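Long-range contact in alpha-glucosidase (PDB 5HQA), which probably hydrolyses alpha-glucosides as a family 97 glycoside hydrolase, in an activity that chloride stimulates: residues G565-E574 with W585-R596. Sequence-based numbering, arbitrary orientation.
Sequences GDFIVFARKE and WYLGAVTDEQAR. With MG (magnesium ion), chain F.
D566 OD1 and D592 OD2 meet across the open end of a beta hairpin by sharing one magnesium ion, each 2.1 Å from it; G565 O and three waters complete six ligands, so the metal joins the residues just before strand 567-574 to those just after strand 585-591. Both carboxylates point the same way, their planes 66° apart. Behind them, R596 presents NE and NH2 to the two carboxylate oxygens of D592, NE to OD1 and NH2 to OD2, the latter at 3.0 Å on the syn side. Q594 N reaches OD1 from the opposite face to NE, an Asx turn, so D592 is held against rotation. D566 instead stacks over one guanidinium face, CG 3.4 Å from R596 NH2; its OD2 makes only a long salt bridge there, with no N-H aimed at it.

From this site, strands 567-574 and 585-591 run antiparallel, joined by six backbone hydrogen bonds between I568 and V590, F570 and G588, and R572 and Y586. At the far end K573 CB sits 3.5 Å from the centroid of W585's six-membered ring, a CH-pi contact; with CG anti to N (chi1 -164°), the extended chain follows the indole, CD 3.5 Å from W585 NE1. D606 salt-bridges K573 NZ and accepts a hydrogen bond from W585 NE1. Within the C-terminal sheet the hairpin lies between strands 554-563 and 653-660, with helix 513-522 against I568, Y586 and V590.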
ATOM      1  N   GLY A 565      -3.547   9.522 -13.191  1.00 10.74           N
ATOM      2  CA  GLY A 565      -3.730   8.802 -14.437  1.00 10.48           C
ATOM      3  C   GLY A 565      -2.975   9.372 -15.616  1.00 10.98           C
ATOM      4  O   GLY A 565      -3.187   8.918 -16.746  1.00 11.12           O
ATOM      5  N   ASP A 566      -2.108  10.363 -15.391  1.00  9.82           N
ATOM      6  CA  ASP A 566      -1.301  10.958 -16.448  1.00 10.59           C
ATOM      7  C   ASP A 566       0.189  10.885 -16.159  1.00 12.97           C
ATOM      8  O   ASP A 566       0.941  10.366 -16.992  1.00 13.29           O
ATOM      9  CB  ASP A 566      -1.713  12.421 -16.686  1.00 11.90           C
ATOM     10  CG  ASP A 566      -3.076  12.545 -17.344  1.00 19.09           C
ATOM     11  OD1 ASP A 566      -3.602  11.520 -17.850  1.00 14.49           O
ATOM     12  OD2 ASP A 566      -3.618  13.674 -17.359  1.00 20.69           O
ATOM     13  N   PHE A 567       0.651  11.386 -15.013  1.00 10.97           N
ATOM     14  CA  PHE A 567       2.087  11.329 -14.731  1.00 10.82           C
ATOM     15  C   PHE A 567       2.340  11.645 -13.268  1.00 11.37           C
ATOM     16  O   PHE A 567       1.472  12.176 -12.571  1.00 11.18           O
ATOM     17  CB  PHE A 567       2.887  12.300 -15.615  1.00 11.22           C
ATOM     18  CG  PHE A 567       2.745  13.754 -15.228  1.00 12.11           C
ATOM     19  CD1 PHE A 567       1.607  14.479 -15.583  1.00 13.76           C
ATOM     20  CD2 PHE A 567       3.766  14.408 -14.536  1.00 11.95           C
ATOM     21  CE1 PHE A 567       1.479  15.833 -15.244  1.00 14.24           C
ATOM     22  CE2 PHE A 567       3.651  15.755 -14.193  1.00 12.91           C
ATOM     23  CZ  PHE A 567       2.504  16.470 -14.544  1.00 15.76           C
ATOM     24  N   ILE A 568       3.555  11.328 -12.816  1.00 10.68           N
ATOM     25  CA  ILE A 568       4.013  11.728 -11.488  1.00 10.80           C
ATOM     26  C   ILE A 568       5.532  11.848 -11.520  1.00 15.01           C
ATOM     27  O   ILE A 568       6.215  11.104 -12.231  1.00 12.64           O
ATOM     28  CB  ILE A 568       3.549  10.748 -10.376  1.00 12.85           C
ATOM     29  CG1 ILE A 568       4.081  11.214  -9.011  1.00 17.81           C
ATOM     30  CG2 ILE A 568       3.998   9.333 -10.684  1.00 13.73           C
ATOM     31  CD1 ILE A 568       3.122  11.136  -7.889  1.00 19.07           C
ATOM     32  N   VAL A 569       6.054  12.810 -10.751  1.00 11.19           N
ATOM     33  CA  VAL A 569       7.487  13.032 -10.570  1.00 11.35           C
ATOM     34  C   VAL A 569       7.776  13.044  -9.076  1.00 13.07           C
ATOM     35  O   VAL A 569       7.199  13.854  -8.338  1.00 14.34           O
ATOM     36  CB  VAL A 569       7.954  14.353 -11.202  1.00 12.39           C
ATOM     37  CG1 VAL A 569       9.475  14.492 -11.067  1.00 13.01           C
ATOM     38  CG2 VAL A 569       7.524  14.431 -12.660  1.00 13.87           C
ATOM     39  N   PHE A 570       8.680  12.167  -8.631  1.00 13.25           N
ATOM     40  CA  PHE A 570       9.102  12.086  -7.236  1.00 11.45           C
ATOM     41  C   PHE A 570      10.571  12.448  -7.129  1.00 14.13           C
ATOM     42  O   PHE A 570      11.374  12.040  -7.970  1.00 14.62           O
ATOM     43  CB  PHE A 570       8.922  10.673  -6.677  1.00 12.11           C
ATOM     44  CG  PHE A 570       7.787  10.522  -5.705  1.00 11.76           C
ATOM     45  CD1 PHE A 570       7.913  10.968  -4.398  1.00 14.26           C
ATOM     46  CD2 PHE A 570       6.618   9.877  -6.082  1.00 13.47           C
ATOM     47  CE1 PHE A 570       6.869  10.805  -3.481  1.00 14.79           C
ATOM     48  CE2 PHE A 570       5.579   9.705  -5.176  1.00 12.99           C
ATOM     49  CZ  PHE A 570       5.712  10.164  -3.877  1.00 13.34           C
ATOM     50  N   ALA A 571      10.920  13.215  -6.095  1.00 13.30           N
ATOM     51  CA  ALA A 571      12.301  13.384  -5.661  1.00 12.76           C
ATOM     52  C   ALA A 571      12.410  12.904  -4.217  1.00 15.38           C
ATOM     53  O   ALA A 571      11.555  13.234  -3.384  1.00 14.38           O
ATOM     54  CB  ALA A 571      12.746  14.844  -5.784  1.00 13.04           C
ATOM     55  N   ARG A 572      13.442  12.107  -3.921  1.00 13.47           N
ATOM     56  CA  ARG A 572      13.629  11.583  -2.572  1.00 12.99           C
ATOM     57  C   ARG A 572      15.102  11.645  -2.190  1.00 14.52           C
ATOM     58  O   ARG A 572      15.980  11.405  -3.024  1.00 13.97           O
ATOM     59  CB  ARG A 572      13.128  10.133  -2.443  1.00 12.70           C
ATOM     60  CG  ARG A 572      11.719   9.883  -2.950  1.00 12.25           C
ATOM     61  CD  ARG A 572      11.322   8.441  -2.690  1.00 12.13           C
ATOM     62  NE  ARG A 572      10.137   8.017  -3.438  1.00 12.04           N
ATOM     63  CZ  ARG A 572       8.917   7.888  -2.918  1.00 13.97           C
ATOM     64  NH1 ARG A 572       8.699   8.170  -1.636  1.00 13.73           N
ATOM     65  NH2 ARG A 572       7.910   7.466  -3.683  1.00 11.34           N
ATOM     66  N   LYS A 573      15.365  11.955  -0.925  1.00 13.93           N
ATOM     67  CA  LYS A 573      16.724  12.036  -0.406  1.00 14.50           C
ATOM     68  C   LYS A 573      17.005  10.800   0.435  1.00 16.24           C
ATOM     69  O   LYS A 573      16.219  10.463   1.324  1.00 14.73           O
ATOM     70  CB  LYS A 573      16.924  13.301   0.434  1.00 15.03           C
ATOM     71  CG  LYS A 573      18.392  13.626   0.671  1.00 15.65           C
ATOM     72  CD  LYS A 573      18.569  14.865   1.564  1.00 17.50           C
ATOM     73  CE  LYS A 573      20.047  15.221   1.691  1.00 19.70           C
ATOM     74  NZ  LYS A 573      20.272  16.410   2.560  1.00 21.91           N
ATOM     75  N   GLU A 574      18.126  10.132   0.160  1.00 16.14           N
ATOM     76  CA  GLU A 574      18.398   8.860   0.809  1.00 15.85           C
ATOM     77  C   GLU A 574      18.609   9.051   2.304  1.00 16.67           C
ATOM     78  O   GLU A 574      19.165  10.059   2.749  1.00 17.01           O
ATOM     79  CB  GLU A 574      19.629   8.201   0.195  1.00 15.53           C
ATOM     80  CG  GLU A 574      20.898   8.930   0.504  1.00 16.18           C
ATOM     81  CD  GLU A 574      22.077   8.399  -0.277  1.00 21.36           C
ATOM     82  OE1 GLU A 574      21.867   7.503  -1.128  1.00 20.25           O
ATOM     83  OE2 GLU A 574      23.202   8.887  -0.045  1.00 19.03           O
ATOM     84  N   TRP A 585      20.392  12.549  -3.652  1.00 17.44           N
ATOM     85  CA  TRP A 585      18.988  12.629  -4.028  1.00 16.05           C
ATOM     86  C   TRP A 585      18.728  11.720  -5.220  1.00 16.41           C
ATOM     87  O   TRP A 585      19.628  11.412  -6.003  1.00 15.63           O
ATOM     88  CB  TRP A 585      18.588  14.058  -4.397  1.00 15.57           C
ATOM     89  CG  TRP A 585      18.379  14.982  -3.240  1.00 17.50           C
ATOM     90  CD1 TRP A 585      19.329  15.718  -2.585  1.00 19.15           C
ATOM     91  CD2 TRP A 585      17.128  15.302  -2.627  1.00 17.12           C
ATOM     92  NE1 TRP A 585      18.742  16.471  -1.591  1.00 18.15           N
ATOM     93  CE2 TRP A 585      17.392  16.232  -1.597  1.00 16.32           C
ATOM     94  CE3 TRP A 585      15.805  14.888  -2.847  1.00 17.05           C
ATOM     95  CZ2 TRP A 585      16.386  16.750  -0.785  1.00 15.78           C
ATOM     96  CZ3 TRP A 585      14.805  15.401  -2.033  1.00 15.97           C
ATOM     97  CH2 TRP A 585      15.105  16.325  -1.016  1.00 17.28           C
ATOM     98  N   TYR A 586      17.473  11.306  -5.356  1.00 13.59           N
ATOM     99  CA  TYR A 586      17.040  10.481  -6.472  1.00 13.77           C
ATOM    100  C   TYR A 586      15.743  11.042  -7.029  1.00 14.51           C
ATOM    101  O   TYR A 586      14.949  11.631  -6.297  1.00 15.30           O
ATOM    102  CB  TYR A 586      16.838   9.030  -6.040  1.00 14.53           C
ATOM    103  CG  TYR A 586      18.144   8.299  -5.854  1.00 14.42           C
ATOM    104  CD1 TYR A 586      18.922   8.498  -4.714  1.00 15.33           C
ATOM    105  CD2 TYR A 586      18.607   7.426  -6.830  1.00 14.66           C
ATOM    106  CE1 TYR A 586      20.135   7.840  -4.556  1.00 16.36           C
ATOM    107  CE2 TYR A 586      19.806   6.760  -6.679  1.00 15.43           C
ATOM    108  CZ  TYR A 586      20.564   6.971  -5.546  1.00 16.69           C
ATOM    109  OH  TYR A 586      21.752   6.301  -5.404  1.00 16.65           O
ATOM    110  N   LEU A 587      15.530  10.861  -8.328  1.00 13.08           N
ATOM    111  CA  LEU A 587      14.288  11.291  -8.948  1.00 13.06           C
ATOM    112  C   LEU A 587      13.743  10.169  -9.821  1.00 15.19           C
ATOM    113  O   LEU A 587      14.504   9.464 -10.492  1.00 15.06           O
ATOM    114  CB  LEU A 587      14.495  12.572  -9.784  1.00 13.36           C
ATOM    115  CG  LEU A 587      13.281  13.130 -10.534  1.00 14.67           C
ATOM    116  CD1 LEU A 587      13.355  14.647 -10.613  1.00 14.83           C
ATOM    117  CD2 LEU A 587      13.163  12.525 -11.937  1.00 12.49           C
ATOM    118  N   GLY A 588      12.427  10.007  -9.811  1.00 11.42           N
ATOM    119  CA  GLY A 588      11.789   9.122 -10.762  1.00 12.15           C
ATOM    120  C   GLY A 588      10.564   9.801 -11.338  1.00 14.44           C
ATOM    121  O   GLY A 588       9.834  10.494 -10.618  1.00 12.49           O
ATOM    122  N   ALA A 589      10.337   9.638 -12.639  1.00 13.88           N
ATOM    123  CA  ALA A 589       9.145  10.173 -13.285  1.00 11.74           C
ATOM    124  C   ALA A 589       8.599   9.124 -14.243  1.00 12.82           C
ATOM    125  O   ALA A 589       9.372   8.412 -14.887  1.00 13.06           O
ATOM    126  CB  ALA A 589       9.453  11.475 -14.039  1.00 11.26           C
ATOM    127  N   VAL A 590       7.270   9.008 -14.318  1.00 11.25           N
ATOM    128  CA  VAL A 590       6.633   8.132 -15.297  1.00 12.51           C
ATOM    129  C   VAL A 590       5.447   8.860 -15.913  1.00 13.36           C
ATOM    130  O   VAL A 590       4.877   9.784 -15.326  1.00 12.04           O
ATOM    131  CB  VAL A 590       6.162   6.779 -14.709  1.00 11.64           C
ATOM    132  CG1 VAL A 590       7.347   5.987 -14.138  1.00 11.01           C
ATOM    133  CG2 VAL A 590       5.074   6.991 -13.670  1.00 11.82           C
ATOM    134  N   THR A 591       5.079   8.426 -17.113  1.00 12.42           N
ATOM    135  CA  THR A 591       3.892   8.935 -17.775  1.00 11.64           C
ATOM    136  C   THR A 591       2.947   7.772 -18.083  1.00 13.55           C
ATOM    137  O   THR A 591       3.233   6.609 -17.785  1.00 14.02           O
ATOM    138  CB  THR A 591       4.267   9.700 -19.045  1.00 11.73           C
ATOM    139  OG1 THR A 591       3.088  10.280 -19.621  1.00 11.91           O
ATOM    140  CG2 THR A 591       4.936   8.750 -20.056  1.00 11.67           C
ATOM    141  N   ASP A 592       1.810   8.111 -18.684  1.00 10.87           N
ATOM    142  CA  ASP A 592       0.805   7.134 -19.096  1.00 10.26           C
ATOM    143  C   ASP A 592       1.018   6.761 -20.561  1.00 13.41           C
ATOM    144  O   ASP A 592       2.161   6.666 -21.015  1.00 11.84           O
ATOM    145  CB  ASP A 592      -0.605   7.695 -18.859  1.00 10.44           C
ATOM    146  CG  ASP A 592      -0.842   9.031 -19.583  1.00 13.53           C
ATOM    147  OD1 ASP A 592       0.064   9.474 -20.321  1.00 12.76           O
ATOM    148  OD2 ASP A 592      -1.936   9.631 -19.425  1.00 13.92           O
ATOM    149  N   GLU A 593      -0.064   6.577 -21.326  1.00 10.61           N
ATOM    150  CA  GLU A 593       0.105   6.195 -22.726  1.00 11.58           C
ATOM    151  C   GLU A 593       0.652   7.331 -23.589  1.00 13.67           C
ATOM    152  O   GLU A 593       1.058   7.077 -24.733  1.00 15.16           O
ATOM    153  CB  GLU A 593      -1.226   5.694 -23.306  1.00 12.31           C
ATOM    154  CG  GLU A 593      -2.266   6.799 -23.572  1.00 13.58           C
ATOM    155  CD  GLU A 593      -2.945   7.318 -22.299  1.00 17.99           C
ATOM    156  OE1 GLU A 593      -2.820   6.677 -21.229  1.00 15.53           O
ATOM    157  OE2 GLU A 593      -3.606   8.380 -22.374  1.00 19.86           O
ATOM    158  N   GLN A 594       0.687   8.563 -23.082  1.00 11.90           N
ATOM    159  CA  GLN A 594       1.122   9.715 -23.861  1.00 12.98           C
ATOM    160  C   GLN A 594       2.576  10.057 -23.559  1.00 14.52           C
ATOM    161  O   GLN A 594       3.003  10.030 -22.399  1.00 12.76           O
ATOM    162  CB  GLN A 594       0.249  10.937 -23.561  1.00 16.91           C
ATOM    163  CG  GLN A 594      -1.205  10.806 -23.983  1.00 23.16           C
ATOM    164  CD  GLN A 594      -1.948  12.128 -23.881  1.00 32.96           C
ATOM    165  OE1 GLN A 594      -1.349  13.175 -23.612  1.00 32.78           O
ATOM    166  NE2 GLN A 594      -3.260  12.088 -24.093  1.00 35.39           N
ATOM    167  N   ALA A 595       3.330  10.402 -24.606  1.00 14.87           N
ATOM    168  CA  ALA A 595       4.614  11.066 -24.397  1.00 13.01           C
ATOM    169  C   ALA A 595       4.370  12.431 -23.761  1.00 16.67           C
ATOM    170  O   ALA A 595       3.414  13.129 -24.110  1.00 16.80           O
ATOM    171  CB  ALA A 595       5.361  11.219 -25.722  1.00 13.70           C
ATOM    172  N   ARG A 596       5.216  12.805 -22.806  1.00 14.35           N
ATOM    173  CA  ARG A 596       5.010  14.034 -22.042  1.00 16.62           C
ATOM    174  C   ARG A 596       6.339  14.730 -21.803  1.00 17.54           C
ATOM    175  O   ARG A 596       7.350  14.080 -21.527  1.00 18.94           O
ATOM    176  CB  ARG A 596       4.345  13.779 -20.671  1.00 17.49           C
ATOM    177  CG  ARG A 596       2.879  13.410 -20.747  1.00 22.00           C
ATOM    178  CD  ARG A 596       2.194  13.208 -19.371  1.00 17.01           C
ATOM    179  NE  ARG A 596       0.933  12.510 -19.618  1.00 18.67           N
ATOM    180  CZ  ARG A 596      -0.185  13.120 -19.986  1.00 24.25           C
ATOM    181  NH1 ARG A 596      -0.190  14.447 -20.093  1.00 24.83           N
ATOM    182  NH2 ARG A 596      -1.296  12.423 -20.238  1.00 23.53           N
TER
HETATM  183 MG    MG F 704      -3.835   9.582 -18.552  1.00 12.83          MG
HETATM  184  O   HOH W   1      -3.895  13.097 -20.840  1.00 44.26           O
HETATM  185  O   HOH W   2      23.332   6.900  -3.363  1.00 16.92           O
HETATM  186  O   HOH W   3      -4.284   7.709 -19.190  1.00 10.36           O
HETATM  187  O   HOH W   4      -4.454  10.264 -20.426  1.00 13.18           O
HETATM  188  O   HOH W   5      -5.782   9.708 -17.838  1.00 12.15           O